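Local structure of M32 carboxypeptidase (Chitinophagaceae bacterium, 7A03) at residues Leu136-Met139 against Val140-Arg144. The protein is an M32-family metallocarboxypeptidase that probably removes amino acids one at a time from the C-terminal end of peptides by metal-dependent hydrolysis. Numbering follows the deposited sequence.
Sequences LARM and VELKR
Arg138 and Leu142, one helical turn apart, illustrate how an arginine can pack through its flat end. The two side chains cross at a slant, and Leu142 CD1, 3.6 Å from Arg138 NE, sits over one face of the guanidinium, displaced toward its rim. Arg138 leaves the backbone with CG anti to N (chi1 175°), and the bend that follows at chi2 (55°) directs the otherwise extended chain along the helix toward the leucine. Glu141 approaches the same guanidinium at its edge, near the plane, but Arg138 NH1 and Glu141 OE1 remain 4.4 Å apart; the opposite charges may attract one another, yet they form no salt bridge.

On the next flank of the helix the side chains meet the backbone of the preceding turn more closely than they meet each other. Val140 CG2, beside its own backbone N, rests 3.2 Å from Leu136 O and 4.4 Å from Leu136 CG, so the branch meets that turn mostly at its carbonyl. Met139 SD lies 4.2 Å from Lys143 CE, a distant contact with the aliphatic part of that lysine. The ammonium itself is engaged beyond this turn, by Gly414 O and a salt bridge to Glu146.

Beneath the side chains, four successive amides, from Val140 to Lys143, each donate to the carbonyl four residues earlier; Leu142 N to Arg138 O, at 3.0 Å, is representative. Leu142 and Arg138 both touch Ala112, and Met139 touches Thr113, which places helix 103-126 against the side that carries Arg138, Met139 and Leu142, while Met139 also meets Phe416. The whole is an i to i+4 arrangement on a regular alpha-helix, 129-150, packed against a neighbouring helix in the predominantly helical M32 carboxypeptidase fold.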
loop_
_atom_site.group_PDB
_atom_site.type_symbol
_atom_site.label_atom_id
_atom_site.label_comp_id
_atom_site.label_asym_id
_atom_site.label_seq_id
_atom_site.Cartn_x
_atom_site.Cartn_y
_atom_site.Cartn_z
ATOM N N LEU A 136 15.721 -11.777 -14.397
ATOM C CA LEU A 136 14.268 -11.874 -14.286
ATOM C C LEU A 136 13.769 -13.251 -14.711
ATOM O O LEU A 136 12.819 -13.781 -14.127
ATOM C CB LEU A 136 13.587 -10.769 -15.097
ATOM C CG LEU A 136 12.068 -10.708 -14.903
ATOM C CD1 LEU A 136 11.729 -10.344 -13.459
ATOM C CD2 LEU A 136 11.403 -9.737 -15.883
ATOM N N ALA A 137 14.397 -13.850 -15.725
ATOM C CA ALA A 137 14.020 -15.198 -16.135
ATOM C C ALA A 137 14.269 -16.203 -15.014
ATOM O O ALA A 137 13.422 -17.067 -14.740
ATOM C CB ALA A 137 14.812 -15.593 -17.381
ATOM N N ARG A 138 15.428 -16.096 -14.358
ATOM C CA ARG A 138 15.728 -16.943 -13.201
ATOM C C ARG A 138 14.700 -16.744 -12.085
ATOM O O ARG A 138 14.169 -17.718 -11.523
ATOM C CB ARG A 138 17.148 -16.639 -12.716
ATOM C CG ARG A 138 17.578 -17.347 -11.439
ATOM C CD ARG A 138 17.432 -18.850 -11.535
ATOM N NE ARG A 138 18.131 -19.511 -10.434
ATOM C CZ ARG A 138 18.069 -20.814 -10.177
ATOM N NH1 ARG A 138 17.333 -21.610 -10.940
ATOM N NH2 ARG A 138 18.739 -21.319 -9.150
ATOM N N MET A 139 14.401 -15.480 -11.763
ATOM C CA MET A 139 13.405 -15.165 -10.740
ATOM C C MET A 139 12.061 -15.809 -11.059
ATOM O O MET A 139 11.431 -16.423 -10.189
ATOM C CB MET A 139 13.244 -13.650 -10.622
ATOM C CG MET A 139 12.214 -13.212 -9.575
ATOM S SD MET A 139 12.681 -13.713 -7.901
ATOM C CE MET A 139 14.007 -12.566 -7.582
ATOM N N VAL A 140 11.605 -15.679 -12.308
ATOM C CA VAL A 140 10.302 -16.212 -12.690
ATOM C C VAL A 140 10.280 -17.733 -12.569
ATOM O O VAL A 140 9.292 -18.317 -12.102
ATOM C CB VAL A 140 9.917 -15.728 -14.104
ATOM C CG1 VAL A 140 8.710 -16.500 -14.644
ATOM C CG2 VAL A 140 9.624 -14.239 -14.080
ATOM N N GLU A 141 11.354 -18.402 -13.015
ATOM C CA GLU A 141 11.435 -19.853 -12.859
ATOM C C GLU A 141 11.288 -20.256 -11.394
ATOM O O GLU A 141 10.519 -21.172 -11.051
ATOM C CB GLU A 141 12.771 -20.367 -13.402
ATOM C CG GLU A 141 13.013 -20.118 -14.879
ATOM C CD GLU A 141 14.208 -20.894 -15.413
ATOM O OE1 GLU A 141 14.956 -21.479 -14.597
ATOM O OE2 GLU A 141 14.402 -20.909 -16.649
ATOM N N LEU A 142 12.018 -19.568 -10.512
ATOM C CA LEU A 142 11.949 -19.914 -9.096
ATOM C C LEU A 142 10.564 -19.628 -8.523
ATOM O O LEU A 142 10.063 -20.379 -7.674
ATOM C CB LEU A 142 13.058 -19.208 -8.318
ATOM C CG LEU A 142 14.461 -19.773 -8.591
ATOM C CD1 LEU A 142 15.550 -18.943 -7.926
ATOM C CD2 LEU A 142 14.526 -21.217 -8.124
ATOM N N LYS A 143 9.906 -18.578 -9.013
ATOM C CA LYS A 143 8.580 -18.243 -8.504
ATOM C C LYS A 143 7.559 -19.299 -8.904
ATOM O O LYS A 143 6.644 -19.615 -8.135
ATOM C CB LYS A 143 8.168 -16.861 -9.010
ATOM C CG LYS A 143 8.849 -15.728 -8.287
ATOM C CD LYS A 143 8.215 -15.517 -6.914
ATOM C CE LYS A 143 9.217 -15.031 -5.898
ATOM N NZ LYS A 143 8.473 -14.672 -4.663
ATOM N N ARG A 144 7.701 -19.865 -10.107
ATOM C CA ARG A 144 6.811 -20.957 -10.492
ATOM C C ARG A 144 7.035 -22.189 -9.615
ATOM O O ARG A 144 6.066 -22.809 -9.129
ATOM C CB ARG A 144 6.959 -21.266 -11.984
ATOM C CG ARG A 144 6.836 -19.998 -12.846
ATOM C CD ARG A 144 6.945 -20.302 -14.324
ATOM N NE ARG A 144 5.955 -21.289 -14.724
ATOM C CZ ARG A 144 5.975 -21.933 -15.884
ATOM N NH1 ARG A 144 6.937 -21.685 -16.762
ATOM N NH2 ARG A 144 5.031 -22.818 -16.161
#